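Local coordinates for protein CRISPR-associated endonuclease Cas1 (Thermotoga maritima, PDB 4XTK) that probably acts as a metal-dependent double-stranded DNA endonuclease in CRISPR adaptive immunity, working as a homodimer that joins with Cas2, at residues E[193-198]-E[273-278]. Residues are numbered along the deposited sequence; the frame is centred on the assembly and turned at random.
Sequences ISFGNS and EGKSLF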
loop_
_atom_site.group_PDB
_atom_site.type_symbol
_atom_site.label_atom_id
_atom_site.label_comp_id
_atom_site.label_asym_id
_atom_site.label_seq_id
_atom_site.Cartn_x
_atom_site.Cartn_y
_atom_site.Cartn_z
ATOM N N ILE E 193 -0.470 4.406 31.056
ATOM C CA ILE E 193 0.099 3.257 30.361
ATOM C C ILE E 193 -0.622 3.025 29.030
ATOM O O ILE E 193 0.019 2.826 27.999
ATOM C CB ILE E 193 0.028 1.977 31.218
ATOM C CG1 ILE E 193 0.758 2.181 32.547
ATOM C CG2 ILE E 193 0.611 0.789 30.459
ATOM C CD1 ILE E 193 2.222 2.501 32.392
ATOM N N SER E 194 -1.951 3.075 29.056
ATOM C CA SER E 194 -2.736 2.919 27.837
ATOM C C SER E 194 -2.385 3.990 26.823
ATOM O O SER E 194 -2.205 3.698 25.639
ATOM C CB SER E 194 -4.231 2.966 28.137
ATOM O OG SER E 194 -4.637 1.797 28.829
ATOM N N PHE E 195 -2.276 5.229 27.294
ATOM C CA PHE E 195 -1.957 6.338 26.408
ATOM C C PHE E 195 -0.558 6.183 25.812
ATOM O O PHE E 195 -0.378 6.320 24.602
ATOM C CB PHE E 195 -2.075 7.668 27.145
ATOM C CG PHE E 195 -1.842 8.856 26.268
ATOM C CD1 PHE E 195 -2.799 9.248 25.344
ATOM C CD2 PHE E 195 -0.656 9.571 26.348
ATOM C CE1 PHE E 195 -2.582 10.346 24.516
ATOM C CE2 PHE E 195 -0.433 10.670 25.530
ATOM C CZ PHE E 195 -1.397 11.057 24.612
ATOM N N GLY E 196 0.422 5.892 26.665
ATOM C CA GLY E 196 1.789 5.673 26.227
ATOM C C GLY E 196 1.894 4.530 25.229
ATOM O O GLY E 196 2.561 4.653 24.195
ATOM N N ASN E 197 1.231 3.417 25.535
ATOM C CA ASN E 197 1.227 2.268 24.638
ATOM C C ASN E 197 0.690 2.615 23.263
ATOM O O ASN E 197 1.279 2.238 22.251
ATOM C CB ASN E 197 0.416 1.121 25.232
ATOM C CG ASN E 197 1.200 0.341 26.254
ATOM O OD1 ASN E 197 2.376 0.624 26.494
ATOM N ND2 ASN E 197 0.559 -0.640 26.869
ATOM N N SER E 198 -0.424 3.340 23.231
ATOM C CA SER E 198 -1.018 3.759 21.971
ATOM C C SER E 198 -0.017 4.576 21.150
ATOM O O SER E 198 0.120 4.358 19.944
ATOM C CB SER E 198 -2.296 4.561 22.210
ATOM O OG SER E 198 -2.000 5.908 22.531
ATOM N N GLU E 273 -3.751 19.266 28.353
ATOM C CA GLU E 273 -2.454 19.636 28.913
ATOM C C GLU E 273 -1.674 18.386 29.330
ATOM O O GLU E 273 -0.483 18.259 29.030
ATOM C CB GLU E 273 -2.611 20.595 30.099
ATOM C CG GLU E 273 -3.967 20.547 30.787
ATOM C CD GLU E 273 -4.010 21.364 32.070
ATOM O OE1 GLU E 273 -2.931 21.659 32.624
ATOM O OE2 GLU E 273 -5.123 21.691 32.538
ATOM N N GLY E 274 -2.350 17.457 30.001
ATOM C CA GLY E 274 -1.739 16.197 30.388
ATOM C C GLY E 274 -1.278 15.392 29.186
ATOM O O GLY E 274 -0.255 14.702 29.235
ATOM N N LYS E 275 -2.028 15.486 28.094
ATOM C CA LYS E 275 -1.651 14.792 26.876
ATOM C C LYS E 275 -0.415 15.435 26.252
ATOM O O LYS E 275 0.526 14.740 25.868
ATOM C CB LYS E 275 -2.817 14.776 25.883
ATOM C CG LYS E 275 -3.837 13.671 26.128
ATOM C CD LYS E 275 -4.906 13.663 25.041
ATOM C CE LYS E 275 -5.825 12.446 25.142
ATOM N NZ LYS E 275 -6.900 12.587 26.167
ATOM N N SER E 276 -0.414 16.763 26.166
ATOM C CA SER E 276 0.691 17.475 25.536
ATOM C C SER E 276 1.991 17.220 26.289
ATOM O O SER E 276 3.011 16.889 25.676
ATOM C CB SER E 276 0.411 18.978 25.457
ATOM O OG SER E 276 0.240 19.534 26.744
ATOM N N LEU E 277 1.951 17.355 27.612
ATOM C CA LEU E 277 3.131 17.091 28.426
ATOM C C LEU E 277 3.647 15.671 28.196
ATOM O O LEU E 277 4.853 15.451 28.076
ATOM C CB LEU E 277 2.829 17.305 29.908
ATOM C CG LEU E 277 4.043 17.210 30.840
ATOM C CD1 LEU E 277 4.047 18.363 31.831
ATOM C CD2 LEU E 277 4.080 15.877 31.573
ATOM N N PHE E 278 2.732 14.711 28.120
ATOM C CA PHE E 278 3.131 13.332 27.915
ATOM C C PHE E 278 3.741 13.136 26.524
ATOM O O PHE E 278 4.763 12.464 26.370
ATOM C CB PHE E 278 1.941 12.386 28.113
ATOM C CG PHE E 278 2.339 10.948 28.242
ATOM C CD1 PHE E 278 2.637 10.197 27.123
ATOM C CD2 PHE E 278 2.452 10.359 29.485
ATOM C CE1 PHE E 278 3.022 8.888 27.240
ATOM C CE2 PHE E 278 2.836 9.044 29.609
ATOM C CZ PHE E 278 3.121 8.308 28.485
#
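Two helices of the largely helical part of Cas1, 188-208 and 272-287, are bridged by an offset edge-to-face pair of phenylalanines, Phe-195 and Phe-278. The axes of segments 193-198 and 273-278 approach to 11.5 Å and cross at -50°, a separation spanned by side chains from both helices. The Phe-195 edge is directed at the face of Phe-278, with ring centroids 5.3 Å apart and planes at 79°; at the near edge, Phe-195 CD2 lies 3.4 Å from Phe-278 CD1. With CG anti to the backbone N (chi1 -166°), Phe-278 reaches the backbone of helix 188-208, where its CE1 lies 3.6 Å from Gly-196 CA. The far end of the Phe-195 ring meets the aliphatic chain of Lys-275: CZ is 3.9 Å from Lys-275 CG, while CE1 approaches both CG and CE. The chain bends at its last torsion, and NZ hydrogen-bonds to the carbonyl oxygen of Leu-270. Phe-278 also packs on Leu-246 of helix 230-252, so its ring links three helices. The contact lies away from the probable manganese site and is apolar across the two segments: with the lysine charge directed to Leu-270 O, its methylenes are left to pack on the Phe-195 ring.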